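Local coordinates for protein HTH-type transcriptional regulator mcbR (Escherichia coli UMEA 3718-1, PDB 4P9F) that represses expression of McbA by binding its promoter region, which prevents colanic acid overproduction and mucoidy, and is important for biofilm formation, at residues L131-L134 against A135-R139; S140-P143 against I144-E147; Q204-A207 against I208-Q212. All blocks are in the same frame, centred on the assembly; numbering follows the deposited sequence.

Contact 1 (L131-L134 against A135-R139)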
loop_
_atom_site.group_PDB
_atom_site.type_symbol
_atom_site.label_atom_id
_atom_site.label_comp_id
_atom_site.label_asym_id
_atom_site.label_seq_id
_atom_site.Cartn_x
_atom_site.Cartn_y
_atom_site.Cartn_z
ATOM N N LEU A 131 15.214 8.889 -4.861
ATOM C CA LEU A 131 15.572 9.698 -3.700
ATOM C C LEU A 131 14.960 11.093 -3.797
ATOM O O LEU A 131 14.519 11.672 -2.808
ATOM C CB LEU A 131 17.093 9.800 -3.596
ATOM C CG LEU A 131 17.829 8.576 -3.054
ATOM C CD1 LEU A 131 19.322 8.845 -2.997
ATOM C CD2 LEU A 131 17.290 8.148 -1.693
ATOM N N PHE A 132 14.954 11.633 -5.007
ATOM C CA PHE A 132 14.391 12.948 -5.271
ATOM C C PHE A 132 12.890 12.957 -4.968
ATOM O O PHE A 132 12.398 13.795 -4.207
ATOM C CB PHE A 132 14.666 13.338 -6.730
ATOM C CG PHE A 132 14.059 14.657 -7.155
ATOM C CD1 PHE A 132 14.683 15.861 -6.842
ATOM C CD2 PHE A 132 12.883 14.687 -7.892
ATOM C CE1 PHE A 132 14.136 17.079 -7.237
ATOM C CE2 PHE A 132 12.325 15.906 -8.305
ATOM C CZ PHE A 132 12.952 17.102 -7.973
ATOM N N ARG A 133 12.155 12.016 -5.548
ATOM C CA ARG A 133 10.712 12.023 -5.345
ATOM C C ARG A 133 10.352 11.697 -3.891
ATOM O O ARG A 133 9.446 12.294 -3.318
ATOM C CB ARG A 133 10.004 11.039 -6.283
ATOM C CG ARG A 133 9.720 11.597 -7.691
ATOM C CD ARG A 133 8.818 10.625 -8.464
ATOM N NE ARG A 133 9.404 10.088 -9.678
ATOM C CZ ARG A 133 8.806 9.174 -10.430
ATOM N NH1 ARG A 133 7.616 8.713 -10.072
ATOM N NH2 ARG A 133 9.393 8.719 -11.531
ATOM N N LEU A 134 11.092 10.779 -3.282
ATOM C CA LEU A 134 10.807 10.402 -1.904
ATOM C C LEU A 134 11.075 11.552 -0.937
ATOM O O LEU A 134 10.331 11.737 0.018
ATOM C CB LEU A 134 11.629 9.182 -1.508
ATOM C CG LEU A 134 11.092 8.401 -0.312
ATOM C CD1 LEU A 134 9.639 8.049 -0.521
ATOM C CD2 LEU A 134 11.921 7.157 -0.091
ATOM N N ALA A 135 12.120 12.333 -1.203
ATOM C CA ALA A 135 12.415 13.510 -0.408
ATOM C C ALA A 135 11.244 14.484 -0.461
ATOM O O ALA A 135 10.901 15.123 0.540
ATOM C CB ALA A 135 13.701 14.190 -0.893
ATOM N N ILE A 136 10.639 14.607 -1.633
ATOM C CA ILE A 136 9.455 15.437 -1.767
ATOM C C ILE A 136 8.315 14.852 -0.942
ATOM O O ILE A 136 7.729 15.539 -0.098
ATOM C CB ILE A 136 9.004 15.557 -3.245
ATOM C CG1 ILE A 136 10.076 16.279 -4.079
ATOM C CG2 ILE A 136 7.682 16.308 -3.341
ATOM C CD1 ILE A 136 9.836 16.184 -5.590
ATOM N N TYR A 137 8.022 13.574 -1.185
ATOM C CA TYR A 137 6.845 12.932 -0.608
ATOM C C TYR A 137 6.873 12.941 0.908
ATOM O O TYR A 137 5.827 13.082 1.538
ATOM C CB TYR A 137 6.703 11.494 -1.110
ATOM C CG TYR A 137 6.566 11.370 -2.606
ATOM C CD1 TYR A 137 6.194 12.456 -3.389
ATOM C CD2 TYR A 137 6.814 10.159 -3.240
ATOM C CE1 TYR A 137 6.071 12.343 -4.762
ATOM C CE2 TYR A 137 6.691 10.033 -4.608
ATOM C CZ TYR A 137 6.320 11.131 -5.368
ATOM O OH TYR A 137 6.211 10.999 -6.741
ATOM N N HIS A 138 8.067 12.808 1.486
ATOM C CA HIS A 138 8.206 12.777 2.933
ATOM C C HIS A 138 7.687 14.046 3.595
ATOM O O HIS A 138 7.221 13.992 4.736
ATOM C CB HIS A 138 9.672 12.552 3.337
ATOM C CG HIS A 138 10.111 11.122 3.266
ATOM N ND1 HIS A 138 11.434 10.744 3.339
ATOM C CD2 HIS A 138 9.398 9.974 3.164
ATOM C CE1 HIS A 138 11.519 9.425 3.267
ATOM N NE2 HIS A 138 10.299 8.935 3.160
ATOM N N ARG A 139 7.751 15.175 2.887
ATOM C CA ARG A 139 7.300 16.466 3.438
ATOM C C ARG A 139 5.777 16.593 3.433
ATOM O O ARG A 139 5.244 17.586 3.902
ATOM C CB ARG A 139 7.938 17.644 2.684
ATOM C CG ARG A 139 9.466 17.695 2.791
ATOM C CD ARG A 139 9.909 17.848 4.238
ATOM N NE ARG A 139 9.114 18.880 4.893
ATOM C CZ ARG A 139 9.393 19.423 6.068
ATOM N NH1 ARG A 139 10.475 19.047 6.742
ATOM N NH2 ARG A 139 8.593 20.358 6.563
#
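R133 and Y137 run side by side from successive turns of one helix and point the same way. The arginine's aliphatic part lies along the phenol, its CD 3.1 Å from Y137 OH; the hydroxyl sits at the edge of the guanidinium, near its plane, while that plane stands 79° from the ring. Both first torsions place CG beside the residue's own backbone N (R133 chi1 -84°, Y137 chi1 -60°), which keeps the two chains alongside each other.

R133 O accepts a hydrogen bond from Y137 N at 2.9 Å and also lies 3.1 Å above one face of the tyrosine ring, toward its rim. On another side of the helix L134 CG rests over the imidazole of H138, 4.0 Å from the ring centroid in a CH-pi contact. I136 CD1 makes an off-centre CH-pi contact with the F132 ring, 3.7 Å from F132 CE2.

In the next shell E87 fixes the polar ends: its OE1 accepts a hydrogen bond from Y137 OH and forms a salt bridge with R133 NH1. This C-terminal part of helix 122-138 is held within the FCD domain's helical bundle: F132 and I136 pack on helices 100-119 and 177-187, R133 and Y137 touch helix 191-210, and L134, Y137 and H138 face helix 143-156.

Contact 2 (S140-P143 against I144-E147); sequences SNMP and ILCE
M142, modelled as selenomethionine, and L145 meet through the roots of their side chains, CB to CB at 3.6 Å, with L145 CD2 next nearest to the same M142 CB. The selenomethionine chain bends at chi2 and chi3; it is CB that touches the leucine. L145, with CG opposite its own backbone N (chi1 174°), reaches L86 and A90 of helix 73-95.

C146 approaches from another direction: its SG lies 3.9 Å from S140 OG and, across the turn, 3.5 Å from M142 O. The serine hydroxyl occupies the crowded position between its backbone N and carbonyl carbon (chi1 68°), from where S140 OG accepts a hydrogen bond from M142 N at 3.3 Å. This is an ST turn, closing the bend between helices 122-138 and 143-156; N141, inside it, leaves helical geometry with positive phi, and M142 takes the N-cap position of the second helix. S140 OG is also hydrogen-bonded to Y137 O, tying the turn back to the preceding helix. Replacing the serine by an alanine removes the hydroxyl and would probably leave M142 N and Y137 O without this partner, weakening the hold on the turn.

The first turn of helix 143-156 is closed by C146 N to M142 O at 3.0 Å and by E147 N to P143 O at 2.9 Å. At this N-terminus E78 of the second subunit accepts a hydrogen bond from L145 N through OE2, and M142 and P143 pack against the same glutamate.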
loop_
_atom_site.group_PDB
_atom_site.type_symbol
_atom_site.label_atom_id
_atom_site.label_comp_id
_atom_site.label_asym_id
_atom_site.label_seq_id
_atom_site.Cartn_x
_atom_site.Cartn_y
_atom_site.Cartn_z
ATOM N N SER A 140 5.081 15.587 2.908
ATOM C CA SER A 140 3.619 15.530 3.008
ATOM C C SER A 140 3.191 15.224 4.441
ATOM O O SER A 140 2.017 15.339 4.774
ATOM C CB SER A 140 3.043 14.454 2.094
ATOM O OG SER A 140 3.409 13.167 2.570
ATOM N N ASN A 141 4.154 14.806 5.268
ATOM C CA ASN A 141 3.904 14.361 6.638
ATOM C C ASN A 141 2.837 13.260 6.699
ATOM O O ASN A 141 2.052 13.171 7.644
ATOM C CB ASN A 141 3.533 15.551 7.529
ATOM C CG ASN A 141 4.683 16.532 7.680
ATOM O OD1 ASN A 141 5.849 16.130 7.659
ATOM N ND2 ASN A 141 4.365 17.818 7.836
HETATM N N MSE A 142 2.842 12.409 5.680
HETATM C CA MSE A 142 2.015 11.213 5.656
HETATM C C MSE A 142 2.883 9.984 5.478
HETATM O O MSE A 142 3.021 9.508 4.353
HETATM C CB MSE A 142 1.013 11.280 4.504
HETATM C CG MSE A 142 0.319 12.598 4.392
HETATM SE SE MSE A 142 -1.301 12.535 5.419
HETATM C CE MSE A 142 -2.398 11.742 4.016
ATOM N N PRO A 143 3.458 9.459 6.575
ATOM C CA PRO A 143 4.387 8.316 6.555
ATOM C C PRO A 143 3.799 7.050 5.952
ATOM O O PRO A 143 4.516 6.300 5.289
ATOM C CB PRO A 143 4.701 8.085 8.041
ATOM C CG PRO A 143 4.310 9.327 8.721
ATOM C CD PRO A 143 3.206 9.934 7.946
ATOM N N ILE A 144 2.516 6.802 6.198
ATOM C CA ILE A 144 1.853 5.619 5.652
ATOM C C ILE A 144 1.661 5.755 4.138
ATOM O O ILE A 144 1.833 4.781 3.379
ATOM C CB ILE A 144 0.496 5.376 6.341
ATOM C CG1 ILE A 144 0.713 5.186 7.852
ATOM C CG2 ILE A 144 -0.177 4.140 5.773
ATOM C CD1 ILE A 144 -0.575 4.910 8.629
ATOM N N LEU A 145 1.329 6.965 3.695
ATOM C CA LEU A 145 1.223 7.232 2.259
ATOM C C LEU A 145 2.571 7.002 1.598
ATOM O O LEU A 145 2.660 6.285 0.616
ATOM C CB LEU A 145 0.736 8.667 1.989
ATOM C CG LEU A 145 0.696 9.181 0.545
ATOM C CD1 LEU A 145 -0.198 8.325 -0.329
ATOM C CD2 LEU A 145 0.210 10.646 0.495
ATOM N N CYS A 146 3.627 7.573 2.171
ATOM C CA CYS A 146 4.971 7.383 1.615
ATOM C C CYS A 146 5.434 5.925 1.595
ATOM O O CYS A 146 5.991 5.477 0.597
ATOM C CB CYS A 146 5.984 8.221 2.416
ATOM S SG CYS A 146 5.691 10.023 2.229
ATOM N N GLU A 147 5.201 5.194 2.686
ATOM C CA GLU A 147 5.561 3.774 2.744
ATOM C C GLU A 147 4.822 2.996 1.670
ATOM O O GLU A 147 5.378 2.110 1.033
ATOM C CB GLU A 147 5.270 3.162 4.128
ATOM C CG GLU A 147 6.028 1.816 4.408
ATOM C CD GLU A 147 5.404 0.549 3.760
ATOM O OE1 GLU A 147 4.184 0.531 3.469
ATOM O OE2 GLU A 147 6.142 -0.450 3.553
#

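Contact 3 (Q204-A207 against I208-Q212); sequences QNIA and ILYQQ
Q204 meets I208 through its backbone: I208 CG1 lies 3.3 Å from Q204 O, while I208 N makes only a weak hydrogen bond to that oxygen.

N205 O serves two donors of the next turn. L209 N reaches N205 O at 3.2 Å, and I208 N adds a weak bond at a poorer angle; L209 CG also lies 3.6 Å from N205 O. The side-chain amides of both residues bond elsewhere, Q204 NE2 to H175 O and N205 ND2 to Y179 OH.

I206 carries the main side-chain contact. Its CG2 branch stands opposite its own backbone N, since CG1 takes the place beside that nitrogen (chi1 -73°), and this methyl lies alongside the phenol of Y210, with I206 CG2 3.4 Å from Y210 CE1. Ring and isoleucine point the same way and pack on helix 73-95, where N80 touches both, R83 meets I206 and L76 meets Y210. The backbone reinforces the pair, as Y210 N donates to I206 O at 3.0 Å. Helix 191-210, the last of the chain, thus lies against helix 73-95 in the helical C-terminal bundle of this GntR-family protein, and Q211 and Q212 form a 3-10 segment.

A207 meets the next turn through its carbonyl, with Q211 CG 3.7 Å from A207 O. Further on, Q212 NE2 donates to L209 O at 2.8 Å. Q212 N bonds to the same oxygen from the opposite face of its carbonyl plane, and the glutamine folds its amide back onto L209 O.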
loop_
_atom_site.group_PDB
_atom_site.type_symbol
_atom_site.label_atom_id
_atom_site.label_comp_id
_atom_site.label_asym_id
_atom_site.label_seq_id
_atom_site.Cartn_x
_atom_site.Cartn_y
_atom_site.Cartn_z
ATOM N N GLN A 204 6.363 9.874 -19.149
ATOM C CA GLN A 204 7.537 9.653 -19.990
ATOM C C GLN A 204 8.374 8.453 -19.499
ATOM O O GLN A 204 8.923 7.710 -20.316
ATOM C CB GLN A 204 8.399 10.923 -20.068
ATOM C CG GLN A 204 9.127 11.303 -18.773
ATOM C CD GLN A 204 9.956 12.589 -18.889
ATOM O OE1 GLN A 204 9.802 13.360 -19.839
ATOM N NE2 GLN A 204 10.845 12.810 -17.923
ATOM N N ASN A 205 8.444 8.234 -18.184
ATOM C CA ASN A 205 9.253 7.132 -17.655
ATOM C C ASN A 205 8.581 5.775 -17.913
ATOM O O ASN A 205 9.237 4.786 -18.264
ATOM C CB ASN A 205 9.541 7.323 -16.146
ATOM C CG ASN A 205 10.503 8.489 -15.874
ATOM O OD1 ASN A 205 11.131 9.012 -16.791
ATOM N ND2 ASN A 205 10.644 8.869 -14.610
ATOM N N ILE A 206 7.269 5.743 -17.754
ATOM C CA ILE A 206 6.465 4.557 -18.032
ATOM C C ILE A 206 6.543 4.160 -19.507
ATOM O O ILE A 206 6.637 2.972 -19.841
ATOM C CB ILE A 206 4.979 4.805 -17.629
ATOM C CG1 ILE A 206 4.825 4.815 -16.100
ATOM C CG2 ILE A 206 4.035 3.759 -18.205
ATOM C CD1 ILE A 206 3.472 5.368 -15.642
ATOM N N ALA A 207 6.522 5.159 -20.385
ATOM C CA ALA A 207 6.596 4.927 -21.818
ATOM C C ALA A 207 7.861 4.144 -22.171
ATOM O O ALA A 207 7.854 3.270 -23.043
ATOM C CB ALA A 207 6.558 6.259 -22.568
ATOM N N ILE A 208 8.946 4.459 -21.480
ATOM C CA ILE A 208 10.196 3.736 -21.646
ATOM C C ILE A 208 10.069 2.286 -21.179
ATOM O O ILE A 208 10.558 1.367 -21.844
ATOM C CB ILE A 208 11.332 4.426 -20.874
ATOM C CG1 ILE A 208 11.478 5.870 -21.345
ATOM C CG2 ILE A 208 12.653 3.674 -21.057
ATOM C CD1 ILE A 208 12.478 6.653 -20.548
ATOM N N LEU A 209 9.411 2.082 -20.042
ATOM C CA LEU A 209 9.282 0.734 -19.503
ATOM C C LEU A 209 8.468 -0.171 -20.410
ATOM O O LEU A 209 8.757 -1.358 -20.503
ATOM C CB LEU A 209 8.636 0.747 -18.112
ATOM C CG LEU A 209 9.417 1.426 -16.995
ATOM C CD1 LEU A 209 8.717 1.204 -15.668
ATOM C CD2 LEU A 209 10.857 0.891 -16.956
ATOM N N TYR A 210 7.464 0.385 -21.086
ATOM C CA TYR A 210 6.570 -0.441 -21.899
ATOM C C TYR A 210 7.261 -1.003 -23.126
ATOM O O TYR A 210 6.777 -1.967 -23.710
ATOM C CB TYR A 210 5.333 0.343 -22.333
ATOM C CG TYR A 210 4.247 0.365 -21.297
ATOM C CD1 TYR A 210 4.561 0.494 -19.960
ATOM C CD2 TYR A 210 2.903 0.283 -21.652
ATOM C CE1 TYR A 210 3.584 0.532 -18.999
ATOM C CE2 TYR A 210 1.908 0.321 -20.685
ATOM C CZ TYR A 210 2.268 0.448 -19.354
ATOM O OH TYR A 210 1.332 0.498 -18.346
ATOM N N GLN A 211 8.412 -0.444 -23.491
ATOM C CA GLN A 211 9.116 -0.935 -24.673
ATOM C C GLN A 211 9.524 -2.409 -24.496
ATOM O O GLN A 211 9.775 -3.101 -25.471
ATOM C CB GLN A 211 10.366 -0.095 -24.947
ATOM C CG GLN A 211 10.133 1.390 -25.224
ATOM C CD GLN A 211 11.452 2.171 -25.346
ATOM O OE1 GLN A 211 12.545 1.597 -25.256
ATOM N NE2 GLN A 211 11.348 3.481 -25.530
ATOM N N GLN A 212 9.561 -2.893 -23.257
ATOM C CA GLN A 212 10.066 -4.245 -23.007
ATOM C C GLN A 212 9.073 -5.339 -23.388
ATOM O O GLN A 212 9.465 -6.493 -23.548
ATOM C CB GLN A 212 10.449 -4.421 -21.536
ATOM C CG GLN A 212 9.279 -4.548 -20.556
ATOM C CD GLN A 212 9.727 -4.426 -19.112
ATOM O OE1 GLN A 212 10.216 -5.386 -18.510
ATOM N NE2 GLN A 212 9.562 -3.234 -18.545
#

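In the fold
Contacts 1 and 2 adjoin along the chain, their centres 10 Å apart: C146 SG packs 3.1 Å from Y137 O, so the start of helix 143-156 lies against the end of helix 122-138. Contact 3, on the last helix, lies farther off, its centre 22 Å from that of contact 1, yet the two touch where R133 NH2 approaches N205 ND2 at 3.3 Å. Contacts 2 and 3 lie on opposite sides of the chain's centre, with nearest atoms about 16 Å apart. Contact 2 alone reaches the second subunit. All three lie in the helical C-terminal part of this GntR-family regulator, outside the DNA-binding helix-turn-helix of residues 31-50.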